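Local coordinates for murein peptide amidase A (Escherichia coli O157:H7, PDB 5HXD), which probably splits the gamma-D-glutamyl-diaminopimelate amide bond of murein tripeptide with the help of a zinc ion, as a peptidase of the M14 family, at residues L43-T48 against H74-V79; V153-D158 against C206-F211; P159-E164 against F179-V184; E173-A178 against A228-W233. All coordinates share one frame; numbering follows the deposited sequence.

Contact 1: L43-T48 against H74-V79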
loop_
_atom_site.group_PDB
_atom_site.type_symbol
_atom_site.label_atom_id
_atom_site.label_comp_id
_atom_site.label_asym_id
_atom_site.label_seq_id
_atom_site.Cartn_x
_atom_site.Cartn_y
_atom_site.Cartn_z
ATOM N N LEU A 43 -4.720 -12.283 17.276
ATOM C CA LEU A 43 -5.009 -11.266 16.263
ATOM C C LEU A 43 -3.772 -10.978 15.426
ATOM O O LEU A 43 -2.677 -10.771 15.976
ATOM C CB LEU A 43 -5.523 -9.985 16.935
ATOM C CG LEU A 43 -5.923 -8.770 16.093
ATOM C CD1 LEU A 43 -6.828 -9.159 14.934
ATOM C CD2 LEU A 43 -6.605 -7.759 16.998
ATOM N N ILE A 44 -3.930 -10.979 14.102
ATOM C CA ILE A 44 -2.813 -10.619 13.228
ATOM C C ILE A 44 -3.128 -9.336 12.455
ATOM O O ILE A 44 -4.154 -9.204 11.788
ATOM C CB ILE A 44 -2.447 -11.769 12.264
ATOM C CG1 ILE A 44 -2.238 -13.063 13.059
ATOM C CG2 ILE A 44 -1.168 -11.440 11.499
ATOM C CD1 ILE A 44 -2.505 -14.326 12.268
ATOM N N LEU A 45 -2.213 -8.389 12.563
ATOM C CA LEU A 45 -2.477 -7.001 12.230
ATOM C C LEU A 45 -1.479 -6.543 11.199
ATOM O O LEU A 45 -0.337 -7.025 11.192
ATOM C CB LEU A 45 -2.344 -6.137 13.490
ATOM C CG LEU A 45 -3.397 -5.165 14.000
ATOM C CD1 LEU A 45 -4.751 -5.814 14.114
ATOM C CD2 LEU A 45 -2.946 -4.666 15.344
ATOM N N ALA A 46 -1.883 -5.595 10.351
ATOM C CA ALA A 46 -0.949 -4.987 9.420
ATOM C C ALA A 46 -1.386 -3.600 8.964
ATOM O O ALA A 46 -2.510 -3.166 9.220
ATOM C CB ALA A 46 -0.753 -5.883 8.230
ATOM N N GLY A 47 -0.475 -2.904 8.287
ATOM C CA GLY A 47 -0.774 -1.601 7.733
ATOM C C GLY A 47 -1.129 -0.503 8.719
ATOM O O GLY A 47 -1.839 0.443 8.362
ATOM N N THR A 48 -0.653 -0.624 9.955
ATOM C CA THR A 48 -0.794 0.461 10.916
ATOM C C THR A 48 -0.276 1.756 10.297
ATOM O O THR A 48 -0.933 2.793 10.387
ATOM C CB THR A 48 -0.030 0.202 12.226
ATOM O OG1 THR A 48 -0.552 -0.955 12.874
ATOM C CG2 THR A 48 -0.161 1.397 13.162
ATOM N N HIS A 74 -7.709 -14.245 14.063
ATOM C CA HIS A 74 -8.341 -13.112 13.388
ATOM C C HIS A 74 -7.336 -12.246 12.619
ATOM O O HIS A 74 -6.168 -12.148 13.004
ATOM C CB HIS A 74 -9.071 -12.218 14.398
ATOM C CG HIS A 74 -10.051 -12.942 15.267
ATOM N ND1 HIS A 74 -11.165 -13.571 14.763
ATOM C CD2 HIS A 74 -10.099 -13.108 16.607
ATOM C CE1 HIS A 74 -11.851 -14.113 15.752
ATOM N NE2 HIS A 74 -11.225 -13.846 16.883
ATOM N N VAL A 75 -7.803 -11.584 11.561
ATOM C CA VAL A 75 -6.910 -10.830 10.677
ATOM C C VAL A 75 -7.448 -9.455 10.290
ATOM O O VAL A 75 -8.595 -9.323 9.851
ATOM C CB VAL A 75 -6.613 -11.626 9.378
ATOM C CG1 VAL A 75 -5.828 -10.766 8.376
ATOM C CG2 VAL A 75 -5.859 -12.922 9.701
ATOM N N VAL A 76 -6.602 -8.443 10.483
ATOM C CA VAL A 76 -6.788 -7.104 9.923
ATOM C C VAL A 76 -5.634 -6.756 8.964
ATOM O O VAL A 76 -4.498 -6.540 9.394
ATOM C CB VAL A 76 -6.852 -6.035 11.041
ATOM C CG1 VAL A 76 -6.811 -4.615 10.452
ATOM C CG2 VAL A 76 -8.061 -6.262 11.927
ATOM N N LEU A 77 -5.915 -6.708 7.667
ATOM C CA LEU A 77 -4.869 -6.423 6.679
ATOM C C LEU A 77 -4.374 -4.982 6.742
ATOM O O LEU A 77 -3.178 -4.731 6.592
ATOM C CB LEU A 77 -5.365 -6.718 5.267
ATOM C CG LEU A 77 -5.590 -8.192 4.962
ATOM C CD1 LEU A 77 -6.214 -8.366 3.603
ATOM C CD2 LEU A 77 -4.266 -8.888 5.028
ATOM N N CYS A 78 -5.277 -4.031 6.965
ATOM C CA CYS A 78 -4.878 -2.635 6.913
ATOM C C CYS A 78 -5.579 -1.778 7.977
ATOM O O CYS A 78 -6.762 -1.434 7.860
ATOM C CB CYS A 78 -5.136 -2.087 5.506
ATOM S SG CYS A 78 -4.291 -0.563 5.128
ATOM N N VAL A 79 -4.833 -1.448 9.028
ATOM C CA VAL A 79 -5.352 -0.623 10.111
ATOM C C VAL A 79 -5.658 0.789 9.586
ATOM O O VAL A 79 -6.650 1.410 9.980
ATOM C CB VAL A 79 -4.350 -0.571 11.298
ATOM C CG1 VAL A 79 -4.711 0.524 12.273
ATOM C CG2 VAL A 79 -4.286 -1.918 12.028
#

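Contact 2: V153-D158 against C206-F211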
loop_
_atom_site.group_PDB
_atom_site.type_symbol
_atom_site.label_atom_id
_atom_site.label_comp_id
_atom_site.label_asym_id
_atom_site.label_seq_id
_atom_site.Cartn_x
_atom_site.Cartn_y
_atom_site.Cartn_z
ATOM N N VAL A 153 -1.736 -10.380 20.110
ATOM C CA VAL A 153 -1.722 -9.616 18.872
ATOM C C VAL A 153 -0.331 -9.619 18.252
ATOM O O VAL A 153 0.631 -9.291 18.922
ATOM C CB VAL A 153 -2.171 -8.138 19.103
ATOM C CG1 VAL A 153 -2.275 -7.360 17.770
ATOM C CG2 VAL A 153 -3.497 -8.083 19.840
ATOM N N VAL A 154 -0.222 -9.987 16.976
ATOM C CA VAL A 154 1.001 -9.723 16.216
ATOM C C VAL A 154 0.759 -8.580 15.218
ATOM O O VAL A 154 -0.119 -8.666 14.352
ATOM C CB VAL A 154 1.513 -10.966 15.445
ATOM C CG1 VAL A 154 2.636 -10.563 14.500
ATOM C CG2 VAL A 154 2.001 -12.046 16.405
ATOM N N SER A 155 1.531 -7.507 15.356
ATOM C CA SER A 155 1.408 -6.341 14.486
ATOM C C SER A 155 2.653 -6.169 13.624
ATOM O O SER A 155 3.737 -5.922 14.136
ATOM C CB SER A 155 1.168 -5.088 15.315
ATOM O OG SER A 155 1.487 -3.937 14.566
ATOM N N PHE A 156 2.485 -6.309 12.314
ATOM C CA PHE A 156 3.593 -6.215 11.363
ATOM C C PHE A 156 3.928 -4.788 10.933
ATOM O O PHE A 156 3.021 -4.016 10.639
ATOM C CB PHE A 156 3.269 -7.041 10.128
ATOM C CG PHE A 156 3.314 -8.494 10.370
ATOM C CD1 PHE A 156 4.478 -9.193 10.158
ATOM C CD2 PHE A 156 2.206 -9.160 10.845
ATOM C CE1 PHE A 156 4.541 -10.536 10.413
ATOM C CE2 PHE A 156 2.257 -10.504 11.095
ATOM C CZ PHE A 156 3.430 -11.194 10.875
ATOM N N HIS A 157 5.229 -4.463 10.897
ATOM C CA HIS A 157 5.724 -3.170 10.403
ATOM C C HIS A 157 6.918 -3.271 9.437
ATOM O O HIS A 157 7.344 -4.365 9.077
ATOM C CB HIS A 157 6.136 -2.277 11.575
ATOM C CG HIS A 157 4.988 -1.690 12.330
ATOM N ND1 HIS A 157 4.070 -2.459 13.011
ATOM C CD2 HIS A 157 4.622 -0.404 12.535
ATOM C CE1 HIS A 157 3.183 -1.676 13.592
ATOM N NE2 HIS A 157 3.498 -0.421 13.325
ATOM N N ASP A 158 7.444 -2.097 9.058
ATOM C CA ASP A 158 8.682 -1.887 8.273
ATOM C C ASP A 158 9.581 -0.863 8.943
ATOM O O ASP A 158 9.079 0.052 9.595
ATOM C CB ASP A 158 8.390 -1.338 6.874
ATOM C CG ASP A 158 8.190 -2.399 5.861
ATOM O OD1 ASP A 158 8.379 -3.585 6.201
ATOM O OD2 ASP A 158 7.828 -2.037 4.720
ATOM N N CYS A 206 1.180 -8.096 23.064
ATOM C CA CYS A 206 1.452 -7.577 21.719
ATOM C C CYS A 206 2.909 -7.848 21.306
ATOM O O CYS A 206 3.856 -7.671 22.095
ATOM C CB CYS A 206 1.158 -6.070 21.629
ATOM S SG CYS A 206 1.521 -5.280 19.986
ATOM N N ILE A 207 3.066 -8.290 20.063
ATOM C CA ILE A 207 4.358 -8.558 19.473
ATOM C C ILE A 207 4.430 -7.759 18.195
ATOM O O ILE A 207 3.558 -7.905 17.336
ATOM C CB ILE A 207 4.548 -10.055 19.132
ATOM C CG1 ILE A 207 4.805 -10.891 20.375
ATOM C CG2 ILE A 207 5.707 -10.249 18.173
ATOM C CD1 ILE A 207 5.023 -12.367 20.048
ATOM N N THR A 208 5.439 -6.913 18.039
ATOM C CA THR A 208 5.610 -6.293 16.732
ATOM C C THR A 208 6.659 -7.080 15.940
ATOM O O THR A 208 7.786 -7.299 16.395
ATOM C CB THR A 208 5.988 -4.797 16.823
ATOM O OG1 THR A 208 7.155 -4.636 17.632
ATOM C CG2 THR A 208 4.848 -4.006 17.435
ATOM N N ALA A 209 6.239 -7.548 14.771
ATOM C CA ALA A 209 7.116 -8.232 13.846
ATOM C C ALA A 209 7.542 -7.266 12.749
ATOM O O ALA A 209 6.747 -6.977 11.846
ATOM C CB ALA A 209 6.414 -9.446 13.243
ATOM N N GLU A 210 8.780 -6.772 12.807
ATOM C CA GLU A 210 9.278 -5.833 11.785
ATOM C C GLU A 210 9.949 -6.546 10.613
ATOM O O GLU A 210 11.015 -7.144 10.764
ATOM C CB GLU A 210 10.261 -4.841 12.395
ATOM C CG GLU A 210 9.673 -3.972 13.464
ATOM C CD GLU A 210 9.385 -2.598 12.960
ATOM O OE1 GLU A 210 9.348 -2.433 11.724
ATOM O OE2 GLU A 210 9.215 -1.682 13.794
ATOM N N PHE A 211 9.314 -6.481 9.448
ATOM C CA PHE A 211 9.923 -6.965 8.221
ATOM C C PHE A 211 11.241 -6.248 7.981
ATOM O O PHE A 211 11.494 -5.190 8.550
ATOM C CB PHE A 211 9.002 -6.728 7.036
ATOM C CG PHE A 211 8.189 -7.913 6.648
ATOM C CD1 PHE A 211 7.989 -8.958 7.527
ATOM C CD2 PHE A 211 7.618 -7.980 5.384
ATOM C CE1 PHE A 211 7.218 -10.057 7.157
ATOM C CE2 PHE A 211 6.857 -9.075 5.000
ATOM C CZ PHE A 211 6.655 -10.115 5.890
#

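Contact 3: P159-E164 against F179-V184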
loop_
_atom_site.group_PDB
_atom_site.type_symbol
_atom_site.label_atom_id
_atom_site.label_comp_id
_atom_site.label_asym_id
_atom_site.label_seq_id
_atom_site.Cartn_x
_atom_site.Cartn_y
_atom_site.Cartn_z
ATOM N N PRO A 159 10.907 -0.952 8.726
ATOM C CA PRO A 159 11.654 -2.016 8.059
ATOM C C PRO A 159 12.795 -2.498 8.950
ATOM O O PRO A 159 13.904 -2.700 8.455
ATOM C CB PRO A 159 12.194 -1.303 6.824
ATOM C CG PRO A 159 12.411 0.172 7.333
ATOM C CD PRO A 159 11.699 0.285 8.692
ATOM N N LEU A 160 12.522 -2.669 10.242
ATOM C CA LEU A 160 13.578 -2.836 11.230
ATOM C C LEU A 160 14.072 -4.270 11.382
ATOM O O LEU A 160 14.939 -4.535 12.219
ATOM C CB LEU A 160 13.107 -2.305 12.576
ATOM C CG LEU A 160 12.739 -0.831 12.454
ATOM C CD1 LEU A 160 12.344 -0.299 13.800
ATOM C CD2 LEU A 160 13.894 -0.017 11.856
ATOM N N ALA A 161 13.523 -5.176 10.573
ATOM C CA ALA A 161 14.071 -6.524 10.402
ATOM C C ALA A 161 14.267 -7.305 11.713
ATOM O O ALA A 161 15.365 -7.801 11.992
ATOM C CB ALA A 161 15.394 -6.453 9.635
ATOM N N CYS A 162 13.198 -7.441 12.490
ATOM C CA CYS A 162 13.292 -8.148 13.757
ATOM C C CYS A 162 11.923 -8.420 14.376
ATOM O O CYS A 162 10.924 -7.812 13.984
ATOM C CB CYS A 162 14.137 -7.346 14.739
ATOM S SG CYS A 162 13.378 -5.770 15.141
ATOM N N ILE A 163 11.902 -9.331 15.351
ATOM C CA ILE A 163 10.709 -9.675 16.114
ATOM C C ILE A 163 10.797 -9.083 17.518
ATOM O O ILE A 163 11.652 -9.493 18.306
ATOM C CB ILE A 163 10.529 -11.197 16.235
ATOM C CG1 ILE A 163 10.531 -11.859 14.858
ATOM C CG2 ILE A 163 9.243 -11.527 16.995
ATOM C CD1 ILE A 163 9.407 -11.422 13.982
ATOM N N GLU A 164 9.924 -8.128 17.840
ATOM C CA GLU A 164 9.970 -7.484 19.151
ATOM C C GLU A 164 8.975 -8.089 20.123
ATOM O O GLU A 164 7.820 -7.677 20.152
ATOM C CB GLU A 164 9.686 -6.002 19.033
ATOM C CG GLU A 164 10.612 -5.277 18.113
ATOM C CD GLU A 164 10.139 -3.885 17.833
ATOM O OE1 GLU A 164 9.908 -3.131 18.808
ATOM O OE2 GLU A 164 9.994 -3.551 16.641
ATOM N N PHE A 179 10.552 -16.595 10.487
ATOM C CA PHE A 179 10.749 -15.490 9.525
ATOM C C PHE A 179 12.230 -15.134 9.332
ATOM O O PHE A 179 12.562 -14.203 8.596
ATOM C CB PHE A 179 9.985 -14.227 9.967
ATOM C CG PHE A 179 8.499 -14.260 9.688
ATOM C CD1 PHE A 179 7.998 -13.841 8.469
ATOM C CD2 PHE A 179 7.601 -14.676 10.661
ATOM C CE1 PHE A 179 6.630 -13.856 8.216
ATOM C CE2 PHE A 179 6.239 -14.694 10.414
ATOM C CZ PHE A 179 5.754 -14.284 9.190
ATOM N N GLU A 180 13.097 -15.883 10.013
ATOM C CA GLU A 180 14.546 -15.647 10.064
ATOM C C GLU A 180 14.928 -14.218 10.440
ATOM O O GLU A 180 15.812 -13.597 9.843
ATOM C CB GLU A 180 15.202 -16.051 8.748
ATOM C CG GLU A 180 15.723 -17.463 8.846
ATOM C CD GLU A 180 16.454 -17.905 7.629
ATOM O OE1 GLU A 180 17.479 -17.275 7.279
ATOM O OE2 GLU A 180 15.993 -18.900 7.033
ATOM N N LEU A 181 14.283 -13.742 11.495
ATOM C CA LEU A 181 14.545 -12.434 12.047
ATOM C C LEU A 181 14.958 -12.583 13.490
ATOM O O LEU A 181 14.395 -13.399 14.215
ATOM C CB LEU A 181 13.306 -11.546 11.947
ATOM C CG LEU A 181 12.927 -11.145 10.538
ATOM C CD1 LEU A 181 11.679 -10.291 10.587
ATOM C CD2 LEU A 181 14.092 -10.393 9.916
ATOM N N PRO A 182 15.939 -11.786 13.912
ATOM C CA PRO A 182 16.396 -11.747 15.303
ATOM C C PRO A 182 15.249 -11.498 16.274
ATOM O O PRO A 182 14.305 -10.800 15.914
ATOM C CB PRO A 182 17.378 -10.571 15.312
ATOM C CG PRO A 182 17.043 -9.792 14.097
ATOM C CD PRO A 182 16.633 -10.792 13.088
ATOM N N LEU A 183 15.324 -12.067 17.476
ATOM C CA LEU A 183 14.324 -11.799 18.505
ATOM C C LEU A 183 14.870 -10.809 19.523
ATOM O O LEU A 183 15.946 -10.997 20.075
ATOM C CB LEU A 183 13.883 -13.089 19.190
ATOM C CG LEU A 183 12.878 -12.932 20.333
ATOM C CD1 LEU A 183 11.670 -12.119 19.929
ATOM C CD2 LEU A 183 12.426 -14.277 20.791
ATOM N N VAL A 184 14.107 -9.751 19.761
ATOM C CA VAL A 184 14.541 -8.613 20.562
ATOM C C VAL A 184 13.363 -8.234 21.465
ATOM O O VAL A 184 12.250 -8.701 21.226
ATOM C CB VAL A 184 15.011 -7.453 19.622
ATOM C CG1 VAL A 184 14.226 -6.165 19.831
ATOM C CG2 VAL A 184 16.509 -7.227 19.760
#

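Contact 4: E173-A178 against A228-W233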
loop_
_atom_site.group_PDB
_atom_site.type_symbol
_atom_site.label_atom_id
_atom_site.label_comp_id
_atom_site.label_asym_id
_atom_site.label_seq_id
_atom_site.Cartn_x
_atom_site.Cartn_y
_atom_site.Cartn_z
ATOM N N GLU A 173 9.619 -16.638 19.794
ATOM C CA GLU A 173 10.745 -17.438 19.316
ATOM C C GLU A 173 10.348 -18.245 18.081
ATOM O O GLU A 173 11.184 -18.521 17.224
ATOM C CB GLU A 173 11.275 -18.346 20.436
ATOM C CG GLU A 173 11.850 -17.532 21.592
ATOM C CD GLU A 173 12.467 -18.350 22.703
ATOM O OE1 GLU A 173 11.722 -19.023 23.460
ATOM O OE2 GLU A 173 13.710 -18.287 22.830
ATOM N N TRP A 174 9.074 -18.604 17.978
ATOM C CA TRP A 174 8.575 -19.180 16.745
ATOM C C TRP A 174 8.731 -18.181 15.612
ATOM O O TRP A 174 9.253 -18.514 14.546
ATOM C CB TRP A 174 7.109 -19.589 16.863
ATOM C CG TRP A 174 6.641 -20.240 15.605
ATOM C CD1 TRP A 174 6.731 -21.559 15.291
ATOM C CD2 TRP A 174 6.041 -19.597 14.470
ATOM N NE1 TRP A 174 6.221 -21.786 14.036
ATOM C CE2 TRP A 174 5.790 -20.597 13.509
ATOM C CE3 TRP A 174 5.692 -18.276 14.171
ATOM C CZ2 TRP A 174 5.204 -20.318 12.269
ATOM C CZ3 TRP A 174 5.110 -17.999 12.931
ATOM C CH2 TRP A 174 4.870 -19.016 12.001
ATOM N N LEU A 175 8.264 -16.956 15.846
ATOM C CA LEU A 175 8.287 -15.909 14.826
ATOM C C LEU A 175 9.710 -15.646 14.378
ATOM O O LEU A 175 9.978 -15.489 13.184
ATOM C CB LEU A 175 7.646 -14.615 15.356
ATOM C CG LEU A 175 6.118 -14.590 15.496
ATOM C CD1 LEU A 175 5.654 -13.430 16.356
ATOM C CD2 LEU A 175 5.444 -14.554 14.132
ATOM N N ALA A 176 10.626 -15.608 15.343
ATOM C CA ALA A 176 12.020 -15.298 15.049
ATOM C C ALA A 176 12.598 -16.341 14.120
ATOM O O ALA A 176 13.286 -16.016 13.146
ATOM C CB ALA A 176 12.836 -15.210 16.321
ATOM N N GLN A 177 12.280 -17.596 14.407
ATOM C CA GLN A 177 12.805 -18.710 13.638
ATOM C C GLN A 177 12.109 -18.818 12.283
ATOM O O GLN A 177 12.773 -18.892 11.249
ATOM C CB GLN A 177 12.664 -20.012 14.436
ATOM C CG GLN A 177 14.002 -20.698 14.730
ATOM C CD GLN A 177 13.966 -21.598 15.966
ATOM O OE1 GLN A 177 12.946 -21.701 16.650
ATOM N NE2 GLN A 177 15.092 -22.253 16.254
ATOM N N ALA A 178 10.778 -18.802 12.295
ATOM C CA ALA A 178 9.972 -18.910 11.070
ATOM C C ALA A 178 10.225 -17.809 10.046
ATOM O O ALA A 178 10.111 -18.056 8.845
ATOM C CB ALA A 178 8.491 -18.938 11.419
ATOM N N ALA A 228 1.648 -17.913 6.276
ATOM C CA ALA A 228 0.617 -18.948 6.222
ATOM C C ALA A 228 0.606 -19.834 7.470
ATOM O O ALA A 228 -0.453 -20.273 7.916
ATOM C CB ALA A 228 0.811 -19.809 4.982
ATOM N N ASN A 229 1.781 -20.117 8.019
ATOM C CA ASN A 229 1.863 -21.001 9.183
ATOM C C ASN A 229 1.459 -20.255 10.449
ATOM O O ASN A 229 0.943 -20.862 11.396
ATOM C CB ASN A 229 3.268 -21.600 9.343
ATOM C CG ASN A 229 3.615 -22.578 8.238
ATOM O OD1 ASN A 229 2.736 -23.196 7.638
ATOM N ND2 ASN A 229 4.902 -22.720 7.958
ATOM N N LEU A 230 1.676 -18.938 10.443
ATOM C CA LEU A 230 1.277 -18.064 11.548
ATOM C C LEU A 230 -0.241 -17.980 11.690
ATOM O O LEU A 230 -0.765 -17.870 12.804
ATOM C CB LEU A 230 1.854 -16.660 11.358
ATOM C CG LEU A 230 1.467 -15.665 12.456
ATOM C CD1 LEU A 230 1.828 -16.224 13.834
ATOM C CD2 LEU A 230 2.123 -14.311 12.225
ATOM N N LEU A 231 -0.947 -18.035 10.563
ATOM C CA LEU A 231 -2.414 -18.030 10.582
ATOM C C LEU A 231 -2.983 -19.282 11.270
ATOM O O LEU A 231 -4.135 -19.283 11.691
ATOM C CB LEU A 231 -2.978 -17.909 9.159
ATOM C CG LEU A 231 -2.551 -16.665 8.354
ATOM C CD1 LEU A 231 -2.701 -16.870 6.859
ATOM C CD2 LEU A 231 -3.325 -15.438 8.773
ATOM N N ARG A 232 -2.172 -20.333 11.390
ATOM C CA ARG A 232 -2.615 -21.592 12.000
ATOM C C ARG A 232 -1.748 -22.014 13.188
ATOM O O ARG A 232 -1.678 -23.192 13.512
ATOM C CB ARG A 232 -2.613 -22.716 10.953
ATOM C CG ARG A 232 -1.245 -22.945 10.304
ATOM C CD ARG A 232 -1.206 -24.199 9.431
ATOM N NE ARG A 232 0.162 -24.543 9.031
ATOM C CZ ARG A 232 0.489 -25.625 8.328
ATOM N NH1 ARG A 232 -0.459 -26.465 7.943
ATOM N NH2 ARG A 232 1.758 -25.867 8.006
ATOM N N TRP A 233 -1.084 -21.053 13.824
ATOM C CA TRP A 233 -0.098 -21.347 14.854
ATOM C C TRP A 233 -0.738 -21.760 16.169
ATOM O O TRP A 233 -1.685 -21.128 16.627
ATOM C CB TRP A 233 0.807 -20.140 15.093
ATOM C CG TRP A 233 1.837 -20.324 16.211
ATOM C CD1 TRP A 233 3.131 -20.735 16.065
ATOM C CD2 TRP A 233 1.660 -20.092 17.624
ATOM N NE1 TRP A 233 3.766 -20.778 17.288
ATOM C CE2 TRP A 233 2.875 -20.380 18.272
ATOM C CE3 TRP A 233 0.575 -19.670 18.419
ATOM C CZ2 TRP A 233 3.065 -20.265 19.647
ATOM C CZ3 TRP A 233 0.756 -19.548 19.792
ATOM C CH2 TRP A 233 1.990 -19.843 20.390
#

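Contact 1: L43-T48 against H74-V79
H74 O receives the N-H of I44 at 2.8 Å and nearly straight, and the CA-H of L43 leans on the same oxygen. This opens the parallel ladder between strands 43-45 and 74-76, the two strands of a beta-alpha-beta unit connected through helix 53-65. One residue along, I44 O accepts V76 N at 2.9 Å. The beta-branched and leucine side chains suit strands buried on both faces: I44 and V75 share one face, where V75 packs on L59 of helix 53-65 and I44 on F156, whereas L43, L45, H74 and V76 lie toward helix 136-148. L43 has CG anti to its backbone N (chi1 -179°), which carries CD1 to 3.8 Å from H74 CB, the two side chains crossing at about a right angle. L45 instead runs alongside V76, its CD1 3.7 Å from V76 CB. The ring of H74 is held by a hydrogen bond between its ND1 and A34 N. Further along, the chains stay paired through V79 N and A46 O, 2.9 Å apart. G47, at positive phi, turns the chain here toward T48, which packs on H157, a predicted zinc ligand. V79 fills the corner: its CB lies 3.7 Å from T48 CA, while its CG2 rests 3.9 Å from L45 CG.

Contact 2: V153-D158 against C206-F211
Two neighbouring parallel strands of the central sheet, 153-157 and 206-210, bring H157 and E210 side by side at the probable catalytic centre. Five backbone hydrogen bonds alternate between the chains, from I207 N to V153 O (2.9 Å) through to F211 N and H157 O, also 2.9 Å. Toward their C-terminal ends the bonds are less direct: A209 N reaches S155 O from above the carbonyl plane, 44° out of it. On the face carrying V154, F156, I207 and A209 the chemistry is wholly apolar. The small A209 suits its place beside the broad ring of F156, whose CE1 lies 3.6 Å from A209 CB, and V154 CG1 approaches the same methyl at 4.1 Å. The other face, with V153 and C206 at its start, carries S155, T208, H157 and E210. E210 is bent at chi2 (-103°), which folds its carboxylate back over the neighbouring strand, CD lying 3.5 Å from H157 CB. The imidazole of H157 leads away from E210 toward H49, E52 and the zinc ion. F211 packs its CE1 against F156 CD1 (4.2 Å). Active-site residues at the C-terminal ends of parallel strands, a predicted zinc ligand beside a predicted proton donor/acceptor, mark the alpha/beta fold of M14 zinc carboxypeptidases.

Contact 3: P159-E164 against F179-V184
A161 and C162, which pack on L181 and P182, form a G1 beta bulge, both residues facing E210 on the antiparallel strand at their other side. A161 takes up the positive phi (54°) that this bulge needs, a role more often given to glycine. After the bulge, strand 162-164 pairs in parallel with strand 183-184, an outermost strand of the sheet within this chain, and helix 170-178 connects the two as a beta-alpha-beta unit. That helix closes in a Schellman motif at E180, from which L181 heads back to the sheet. The pairing rests on two bonds around I163: its N-H meets P182 O at 2.9 Å, almost perfectly straight (176°), and its oxygen takes V184 N at 2.9 Å. Proline suits this spot because the ladder uses its carbonyl and needs no N-H, while its ring packs on C162 CB. I163 fills the side turned to the helix, CG1 4.0 Å from L181 CB and CG2 3.9 Å from L183 CD1. Opposite, E164 runs alongside V184, CG to CG1 4.1 Å, and its carboxylate continues to V187 N, by a weak bond, and to the neighbourhood of E210. Backbone polarity thus fixes the register, while leucine and isoleucine line the helix-facing side and the acid is kept for the active-site side.

Contact 4: E173-A178 against A228-W233
W174 and W233 meet in a T-shaped (edge-to-face) pair between two helical elements that cover the same face of the central sheet: helix 170-178, which carries W174, and the C-terminal part of helix 224-230 with the turn that starts at L230. W174 is the centre of the contact, with by far the most surface buried. Its CG is anti to the backbone N (chi1 -177°), which swings the indole out from its helix toward the other segment. The pyrrole edge of W233 then comes down over one face of the ring: NE1 sits 3.4 Å from W174 CG and CD1 3.5 Å from W174 CD2. The five-membered rings have centroids 4.4 Å apart and planes inclined at 63°. On the opposite face of W174 lies the methyl of A178, one turn further along the same helix, so the indole is sandwiched between an alkyl group and an aromatic edge. A large flat side chain suits this place because its rim serves too: CZ2 touches N229 CB at 3.7 Å, near the ring plane.

W233 is delivered by a type I turn from L230 to W233, and its carbonyl oxygen is bonded to H73 NE2. L230 begins this turn and faces two ways. Its CD1 packs on W174 CZ3 at 3.8 Å, whereas CD2 reaches F156 on strand 153-157, as L175 reaches V154. There the two helices close over the strand leucine to leucine, L175 CD2 lying 3.8 Å from L230 CD2.

How the contacts relate
Contacts 1, 2 and 3 are strand pairs of one mixed sheet. Contacts 1 and 2 are buried near the chain's centre and abut directly, as strands 43-45 and 153-157 are neighbours; contact 3, its centre about 14 Å from that of the chain, is partly buried and lies at the margin. Strands 206-210 and 162-164 join it to contact 2, in whose loop it is nested. Contact 4, equally peripheral, has no hydrogen bond across it: it relies on indoles and leucines where the others rely on backbone ladders. It shares helix 170-178 with the crossover of contact 3, and its segments pack on the I44 and V75 side of contact 1 and the V154, F156 and I207 side of contact 2. The predicted catalytic residues lie on contact 2's other face, beside E164 of contact 3.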